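Local coordinates for aldehyde reductase YahK (Escherichia coli, PDB 1UUF), which catalyses the NADPH-dependent reduction of a wide range of aldehydes to their alcohols, using zinc as cofactor, at residues Gly46-Cys60 / Gly81-Val95. Residues are numbered along the deposited sequence; the frame is centred on the assembly and turned at random.
Sequences GPNDVKIEIAYCGVC and GHEIVGRVVAVGDQV. With ZN (zinc ion), chain C.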
ATOM      1  N   GLY A  46      37.034   7.095  18.093  1.00 21.11           N
ATOM      2  CA  GLY A  46      37.387   5.731  18.443  1.00 22.67           C
ATOM      3  C   GLY A  46      38.027   5.062  17.240  1.00 22.07           C
ATOM      4  O   GLY A  46      38.146   5.688  16.187  1.00 23.17           O
ATOM      5  N   PRO A  47      38.437   3.790  17.348  1.00 22.80           N
ATOM      6  CA  PRO A  47      39.067   3.097  16.220  1.00 21.64           C
ATOM      7  C   PRO A  47      38.284   3.086  14.905  1.00 20.42           C
ATOM      8  O   PRO A  47      38.884   3.072  13.832  1.00 21.23           O
ATOM      9  CB  PRO A  47      39.315   1.689  16.769  1.00 23.83           C
ATOM     10  CG  PRO A  47      38.265   1.537  17.833  1.00 25.11           C
ATOM     11  CD  PRO A  47      38.296   2.886  18.502  1.00 23.10           C
ATOM     12  N   ASN A  48      36.957   3.093  14.983  1.00 19.65           N
ATOM     13  CA  ASN A  48      36.131   3.082  13.775  1.00 19.85           C
ATOM     14  C   ASN A  48      35.493   4.436  13.471  1.00 18.72           C
ATOM     15  O   ASN A  48      34.690   4.548  12.539  1.00 17.99           O
ATOM     16  CB  ASN A  48      35.013   2.043  13.899  1.00 21.89           C
ATOM     17  CG  ASN A  48      35.536   0.646  14.158  1.00 25.35           C
ATOM     18  OD1 ASN A  48      36.328   0.111  13.382  1.00 27.13           O
ATOM     19  ND2 ASN A  48      35.086   0.042  15.254  1.00 27.04           N
ATOM     20  N   ASP A  49      35.853   5.458  14.243  1.00 17.17           N
ATOM     21  CA  ASP A  49      35.279   6.791  14.066  1.00 17.83           C
ATOM     22  C   ASP A  49      35.951   7.739  13.085  1.00 17.41           C
ATOM     23  O   ASP A  49      37.152   7.666  12.831  1.00 17.15           O
ATOM     24  CB  ASP A  49      35.181   7.515  15.411  1.00 17.58           C
ATOM     25  CG  ASP A  49      34.204   6.860  16.354  1.00 20.19           C
ATOM     26  OD1 ASP A  49      33.218   6.264  15.867  1.00 20.94           O
ATOM     27  OD2 ASP A  49      34.415   6.959  17.584  1.00 20.14           O
ATOM     28  N   VAL A  50      35.138   8.650  12.557  1.00 15.17           N
ATOM     29  CA  VAL A  50      35.587   9.670  11.621  1.00 13.79           C
ATOM     30  C   VAL A  50      35.236  11.014  12.253  1.00 14.32           C
ATOM     31  O   VAL A  50      34.074  11.257  12.598  1.00 14.12           O
ATOM     32  CB  VAL A  50      34.848   9.564  10.261  1.00 13.15           C
ATOM     33  CG1 VAL A  50      35.346  10.646   9.307  1.00 13.54           C
ATOM     34  CG2 VAL A  50      35.051   8.184   9.661  1.00 15.37           C
ATOM     35  N   LYS A  51      36.239  11.870  12.429  1.00 15.00           N
ATOM     36  CA  LYS A  51      36.028  13.196  13.004  1.00 15.14           C
ATOM     37  C   LYS A  51      35.850  14.145  11.830  1.00 15.00           C
ATOM     38  O   LYS A  51      36.735  14.266  10.987  1.00 16.71           O
ATOM     39  CB  LYS A  51      37.235  13.616  13.840  1.00 18.79           C
ATOM     40  CG  LYS A  51      37.116  15.005  14.443  1.00 19.63           C
ATOM     41  CD  LYS A  51      38.351  15.337  15.267  1.00 21.55           C
ATOM     42  CE  LYS A  51      38.251  16.719  15.878  1.00 25.81           C
ATOM     43  NZ  LYS A  51      39.433  17.012  16.733  1.00 26.49           N
ATOM     44  N   ILE A  52      34.711  14.828  11.797  1.00 14.28           N
ATOM     45  CA  ILE A  52      34.366  15.719  10.696  1.00 13.69           C
ATOM     46  C   ILE A  52      34.208  17.187  11.062  1.00 14.02           C
ATOM     47  O   ILE A  52      33.514  17.523  12.022  1.00 15.02           O
ATOM     48  CB  ILE A  52      33.037  15.252  10.060  1.00 12.86           C
ATOM     49  CG1 ILE A  52      33.167  13.796   9.610  1.00 11.88           C
ATOM     50  CG2 ILE A  52      32.657  16.152   8.892  1.00 14.23           C
ATOM     51  CD1 ILE A  52      31.848  13.162   9.221  1.00 14.45           C
ATOM     52  N   GLU A  53      34.850  18.056  10.285  1.00 15.52           N
ATOM     53  CA  GLU A  53      34.739  19.497  10.473  1.00 15.35           C
ATOM     54  C   GLU A  53      33.567  19.856   9.564  1.00 14.97           C
ATOM     55  O   GLU A  53      33.683  19.799   8.338  1.00 15.25           O
ATOM     56  CB  GLU A  53      36.007  20.201   9.993  1.00 19.31           C
ATOM     57  CG  GLU A  53      36.042  21.695  10.266  1.00 24.38           C
ATOM     58  CD  GLU A  53      36.109  22.016  11.748  1.00 27.58           C
ATOM     59  OE1 GLU A  53      36.907  21.372  12.461  1.00 29.12           O
ATOM     60  OE2 GLU A  53      35.373  22.918  12.201  1.00 30.91           O
ATOM     61  N   ILE A  54      32.434  20.202  10.163  1.00 14.60           N
ATOM     62  CA  ILE A  54      31.240  20.521   9.389  1.00 12.45           C
ATOM     63  C   ILE A  54      31.321  21.842   8.639  1.00 13.48           C
ATOM     64  O   ILE A  54      31.591  22.894   9.222  1.00 14.20           O
ATOM     65  CB  ILE A  54      29.992  20.517  10.295  1.00 12.76           C
ATOM     66  CG1 ILE A  54      29.853  19.150  10.970  1.00 10.05           C
ATOM     67  CG2 ILE A  54      28.744  20.813   9.473  1.00 11.61           C
ATOM     68  CD1 ILE A  54      28.648  19.033  11.886  1.00 12.90           C
ATOM     69  N   ALA A  55      31.085  21.781   7.332  1.00 12.44           N
ATOM     70  CA  ALA A  55      31.126  22.976   6.504  1.00 11.78           C
ATOM     71  C   ALA A  55      29.729  23.557   6.356  1.00 11.42           C
ATOM     72  O   ALA A  55      29.530  24.763   6.513  1.00 10.86           O
ATOM     73  CB  ALA A  55      31.707  22.646   5.132  1.00 12.40           C
ATOM     74  N   TYR A  56      28.760  22.696   6.058  1.00 10.80           N
ATOM     75  CA  TYR A  56      27.382  23.137   5.883  1.00 10.91           C
ATOM     76  C   TYR A  56      26.381  22.130   6.425  1.00  9.99           C
ATOM     77  O   TYR A  56      26.668  20.936   6.516  1.00 11.28           O
ATOM     78  CB  TYR A  56      27.072  23.371   4.400  1.00 11.14           C
ATOM     79  CG  TYR A  56      28.037  24.305   3.714  1.00 12.72           C
ATOM     80  CD1 TYR A  56      29.144  23.809   3.022  1.00 14.02           C
ATOM     81  CD2 TYR A  56      27.877  25.686   3.803  1.00 13.85           C
ATOM     82  CE1 TYR A  56      30.068  24.671   2.436  1.00 13.69           C
ATOM     83  CE2 TYR A  56      28.795  26.556   3.222  1.00 14.12           C
ATOM     84  CZ  TYR A  56      29.888  26.040   2.544  1.00 16.30           C
ATOM     85  OH  TYR A  56      30.813  26.897   1.991  1.00 18.77           O
ATOM     86  N   CYS A  57      25.201  22.622   6.784  1.00 10.87           N
ATOM     87  CA  CYS A  57      24.143  21.757   7.284  1.00 10.62           C
ATOM     88  C   CYS A  57      22.796  22.254   6.780  1.00 10.98           C
ATOM     89  O   CYS A  57      22.414  23.395   7.033  1.00 11.33           O
ATOM     90  CB  CYS A  57      24.134  21.715   8.816  1.00 11.68           C
ATOM     91  SG  CYS A  57      22.942  20.504   9.485  1.00 12.83           S
ATOM     92  N   GLY A  58      22.089  21.393   6.056  1.00  9.86           N
ATOM     93  CA  GLY A  58      20.784  21.758   5.539  1.00 10.87           C
ATOM     94  C   GLY A  58      19.768  21.836   6.663  1.00 11.70           C
ATOM     95  O   GLY A  58      19.915  21.170   7.688  1.00 12.43           O
ATOM     96  N   VAL A  59      18.745  22.661   6.481  1.00 12.30           N
ATOM     97  CA  VAL A  59      17.707  22.810   7.492  1.00 13.34           C
ATOM     98  C   VAL A  59      16.487  22.010   7.042  1.00 14.03           C
ATOM     99  O   VAL A  59      15.895  22.285   5.997  1.00 13.85           O
ATOM    100  CB  VAL A  59      17.339  24.294   7.682  1.00 13.89           C
ATOM    101  CG1 VAL A  59      16.273  24.435   8.763  1.00 14.31           C
ATOM    102  CG2 VAL A  59      18.593  25.088   8.064  1.00 13.89           C
ATOM    103  N   CYS A  60      16.129  21.011   7.843  1.00 13.99           N
ATOM    104  CA  CYS A  60      15.010  20.119   7.540  1.00 14.29           C
ATOM    105  C   CYS A  60      13.808  20.399   8.436  1.00 16.32           C
ATOM    106  O   CYS A  60      13.961  20.875   9.560  1.00 16.16           O
ATOM    107  CB  CYS A  60      15.453  18.662   7.725  1.00 15.79           C
ATOM    108  SG  CYS A  60      14.164  17.430   7.416  1.00 15.21           S
ATOM    109  N   GLY A  81      19.728  19.286  13.061  1.00 11.34           N
ATOM    110  CA  GLY A  81      20.605  19.252  11.907  1.00 11.08           C
ATOM    111  C   GLY A  81      21.063  17.864  11.517  1.00  9.60           C
ATOM    112  O   GLY A  81      21.778  17.210  12.270  1.00 10.74           O
ATOM    113  N   HIS A  82      20.645  17.398  10.346  1.00  9.52           N
ATOM    114  CA  HIS A  82      21.086  16.092   9.884  1.00 10.99           C
ATOM    115  C   HIS A  82      21.218  15.970   8.367  1.00 10.65           C
ATOM    116  O   HIS A  82      20.936  14.930   7.783  1.00 10.61           O
ATOM    117  CB  HIS A  82      20.218  14.965  10.470  1.00 10.37           C
ATOM    118  CG  HIS A  82      18.755  15.074  10.176  1.00 13.16           C
ATOM    119  ND1 HIS A  82      17.804  14.446  10.955  1.00 13.18           N
ATOM    120  CD2 HIS A  82      18.077  15.689   9.178  1.00 13.07           C
ATOM    121  CE1 HIS A  82      16.605  14.671  10.449  1.00 14.34           C
ATOM    122  NE2 HIS A  82      16.744  15.422   9.373  1.00 14.36           N
ATOM    123  N   GLU A  83      21.651  17.066   7.751  1.00 11.00           N
ATOM    124  CA  GLU A  83      21.917  17.147   6.317  1.00 10.66           C
ATOM    125  C   GLU A  83      23.296  17.797   6.356  1.00  9.94           C
ATOM    126  O   GLU A  83      23.488  18.947   5.965  1.00  9.99           O
ATOM    127  CB  GLU A  83      20.893  18.043   5.611  1.00 11.72           C
ATOM    128  CG  GLU A  83      19.467  17.495   5.672  1.00 12.69           C
ATOM    129  CD  GLU A  83      18.514  18.195   4.716  1.00 15.53           C
ATOM    130  OE1 GLU A  83      18.676  19.413   4.495  1.00 14.61           O
ATOM    131  OE2 GLU A  83      17.592  17.527   4.199  1.00 14.45           O
ATOM    132  N   ILE A  84      24.246  17.015   6.861  1.00 10.56           N
ATOM    133  CA  ILE A  84      25.627  17.431   7.094  1.00 10.37           C
ATOM    134  C   ILE A  84      26.684  17.083   6.049  1.00  9.70           C
ATOM    135  O   ILE A  84      26.765  15.948   5.589  1.00 10.24           O
ATOM    136  CB  ILE A  84      26.110  16.827   8.440  1.00  9.69           C
ATOM    137  CG1 ILE A  84      25.173  17.262   9.568  1.00  9.51           C
ATOM    138  CG2 ILE A  84      27.544  17.253   8.743  1.00  9.52           C
ATOM    139  CD1 ILE A  84      25.300  16.412  10.827  1.00 12.89           C
ATOM    140  N   VAL A  85      27.508  18.070   5.702  1.00 10.73           N
ATOM    141  CA  VAL A  85      28.621  17.854   4.782  1.00  9.89           C
ATOM    142  C   VAL A  85      29.829  18.579   5.357  1.00 10.71           C
ATOM    143  O   VAL A  85      29.694  19.638   5.970  1.00 10.57           O
ATOM    144  CB  VAL A  85      28.339  18.373   3.352  1.00 10.06           C
ATOM    145  CG1 VAL A  85      27.187  17.597   2.746  1.00 11.14           C
ATOM    146  CG2 VAL A  85      28.054  19.866   3.372  1.00 11.84           C
ATOM    147  N   GLY A  86      31.007  17.997   5.184  1.00 11.22           N
ATOM    148  CA  GLY A  86      32.204  18.623   5.711  1.00 12.90           C
ATOM    149  C   GLY A  86      33.458  17.909   5.261  1.00 13.81           C
ATOM    150  O   GLY A  86      33.440  17.173   4.276  1.00 12.50           O
ATOM    151  N   ARG A  87      34.546  18.112   5.996  1.00 14.25           N
ATOM    152  CA  ARG A  87      35.821  17.493   5.662  1.00 16.38           C
ATOM    153  C   ARG A  87      36.357  16.670   6.826  1.00 15.92           C
ATOM    154  O   ARG A  87      36.243  17.068   7.983  1.00 14.51           O
ATOM    155  CB  ARG A  87      36.835  18.574   5.280  1.00 18.71           C
ATOM    156  CG  ARG A  87      36.423  19.403   4.067  1.00 24.00           C
ATOM    157  CD  ARG A  87      37.437  20.500   3.763  1.00 28.38           C
ATOM    158  NE  ARG A  87      37.103  21.238   2.545  1.00 31.58           N
ATOM    159  CZ  ARG A  87      36.030  22.012   2.402  1.00 33.05           C
ATOM    160  NH1 ARG A  87      35.814  22.639   1.252  1.00 33.82           N
ATOM    161  NH2 ARG A  87      35.175  22.166   3.406  1.00 33.39           N
ATOM    162  N   VAL A  88      36.939  15.518   6.515  1.00 13.84           N
ATOM    163  CA  VAL A  88      37.493  14.650   7.547  1.00 15.23           C
ATOM    164  C   VAL A  88      38.726  15.306   8.159  1.00 16.94           C
ATOM    165  O   VAL A  88      39.637  15.724   7.443  1.00 16.61           O
ATOM    166  CB  VAL A  88      37.884  13.275   6.970  1.00 16.01           C
ATOM    167  CG1 VAL A  88      38.517  12.408   8.059  1.00 14.60           C
ATOM    168  CG2 VAL A  88      36.648  12.586   6.401  1.00 15.71           C
ATOM    169  N   VAL A  89      38.733  15.405   9.486  1.00 18.43           N
ATOM    170  CA  VAL A  89      39.845  16.003  10.217  1.00 20.90           C
ATOM    171  C   VAL A  89      40.783  14.907  10.710  1.00 21.36           C
ATOM    172  O   VAL A  89      42.004  15.061  10.688  1.00 22.89           O
ATOM    173  CB  VAL A  89      39.344  16.813  11.440  1.00 21.63           C
ATOM    174  CG1 VAL A  89      40.527  17.331  12.239  1.00 22.75           C
ATOM    175  CG2 VAL A  89      38.480  17.972  10.981  1.00 22.74           C
ATOM    176  N   ALA A  90      40.201  13.799  11.154  1.00 21.30           N
ATOM    177  CA  ALA A  90      40.975  12.671  11.649  1.00 21.25           C
ATOM    178  C   ALA A  90      40.139  11.402  11.574  1.00 22.31           C
ATOM    179  O   ALA A  90      38.915  11.463  11.453  1.00 20.45           O
ATOM    180  CB  ALA A  90      41.407  12.927  13.084  1.00 22.25           C
ATOM    181  N   VAL A  91      40.804  10.253  11.648  1.00 20.26           N
ATOM    182  CA  VAL A  91      40.123   8.965  11.595  1.00 21.74           C
ATOM    183  C   VAL A  91      40.748   7.978  12.572  1.00 22.53           C
ATOM    184  O   VAL A  91      41.941   8.058  12.873  1.00 23.47           O
ATOM    185  CB  VAL A  91      40.194   8.342  10.180  1.00 22.15           C
ATOM    186  CG1 VAL A  91      39.460   9.220   9.182  1.00 21.55           C
ATOM    187  CG2 VAL A  91      41.644   8.164   9.763  1.00 21.82           C
ATOM    188  N   GLY A  92      39.931   7.051  13.064  1.00 23.35           N
ATOM    189  CA  GLY A  92      40.419   6.042  13.987  1.00 24.11           C
ATOM    190  C   GLY A  92      41.383   5.127  13.259  1.00 26.43           C
ATOM    191  O   GLY A  92      41.416   5.116  12.029  1.00 26.90           O
ATOM    192  N   ASP A  93      42.165   4.357  14.008  1.00 27.37           N
ATOM    193  CA  ASP A  93      43.140   3.453  13.408  1.00 29.70           C
ATOM    194  C   ASP A  93      42.535   2.252  12.681  1.00 29.76           C
ATOM    195  O   ASP A  93      43.250   1.513  12.004  1.00 29.18           O
ATOM    196  CB  ASP A  93      44.129   2.965  14.473  1.00 32.45           C
ATOM    197  CG  ASP A  93      43.438   2.354  15.676  1.00 34.55           C
ATOM    198  OD1 ASP A  93      42.617   1.433  15.494  1.00 36.69           O
ATOM    199  OD2 ASP A  93      43.721   2.791  16.811  1.00 39.32           O
ATOM    200  N   GLN A  94      41.227   2.051  12.820  1.00 28.80           N
ATOM    201  CA  GLN A  94      40.559   0.934  12.156  1.00 28.79           C
ATOM    202  C   GLN A  94      39.723   1.388  10.962  1.00 27.35           C
ATOM    203  O   GLN A  94      39.148   0.563  10.253  1.00 27.43           O
ATOM    204  CB  GLN A  94      39.661   0.179  13.142  1.00 30.21           C
ATOM    205  CG  GLN A  94      40.418  -0.529  14.251  1.00 35.52           C
ATOM    206  CD  GLN A  94      41.473  -1.474  13.715  1.00 37.83           C
ATOM    207  OE1 GLN A  94      41.171  -2.383  12.940  1.00 40.93           O
ATOM    208  NE2 GLN A  94      42.718  -1.264  14.124  1.00 39.21           N
ATOM    209  N   VAL A  95      39.650   2.698  10.745  1.00 25.37           N
ATOM    210  CA  VAL A  95      38.881   3.233   9.626  1.00 23.39           C
ATOM    211  C   VAL A  95      39.547   2.862   8.306  1.00 23.84           C
ATOM    212  O   VAL A  95      40.748   3.069   8.127  1.00 23.95           O
ATOM    213  CB  VAL A  95      38.751   4.766   9.722  1.00 22.20           C
ATOM    214  CG1 VAL A  95      38.162   5.323   8.436  1.00 20.42           C
ATOM    215  CG2 VAL A  95      37.860   5.128  10.900  1.00 19.57           C
TER
HETATM  216 ZN    ZN C 402      15.342  15.393   7.707  1.00 18.13          ZN
HETATM  217  O   HOH W   1      34.942  21.733   6.586  1.00 23.46           O
HETATM  218  O   HOH W   2      18.884  18.990   8.908  1.00 11.91           O
HETATM  219  O   HOH W   3      13.694  13.979   8.438  1.00 12.96           O
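C60 SG meets the H82 imidazole at its edge, near the ring plane, because both residues bind the catalytic zinc, SG at 2.4 Å and H82 NE2 at 2.2 Å; a water and C178 complete the site, and Y134 stacks on the imidazole. At the Y56 ring, V85 CG2 likewise lies near the plane at the edge. The R87 guanidinium carries A55 CB at its edge, and in its plane a water that bridges NH2 to E53 O. E83 lays OE1 3.3 Å from G58 CA; OE1 also forms a salt bridge with R359, and OE2 accepts a hydrogen bond from A179 N. Strands 49-58 and 84-91 run antiparallel, their axes at 147°, in the GroES-like domain of zinc alcohol dehydrogenases. Two classic beta bulges interrupt the pairing: V89 N donates to K51 O while K51 N donates to A90 O, so two residues face one, and A55 and Y56 both donate to V85 O, the A55 N–V85 O bond of 2.9 Å lying in the carbonyl plane on a lone pair. On the face that carries V50, I52, V88 and V91, V50 CG1, swung anti to its own N (chi1 -180°), reaches V88 CG2 at 3.7 Å, the two side chains crossing nearly at right angles. I54 CG1 packs on I84 CG2 at 3.7 Å, and C57 SG lies 3.6 Å from G81 CA.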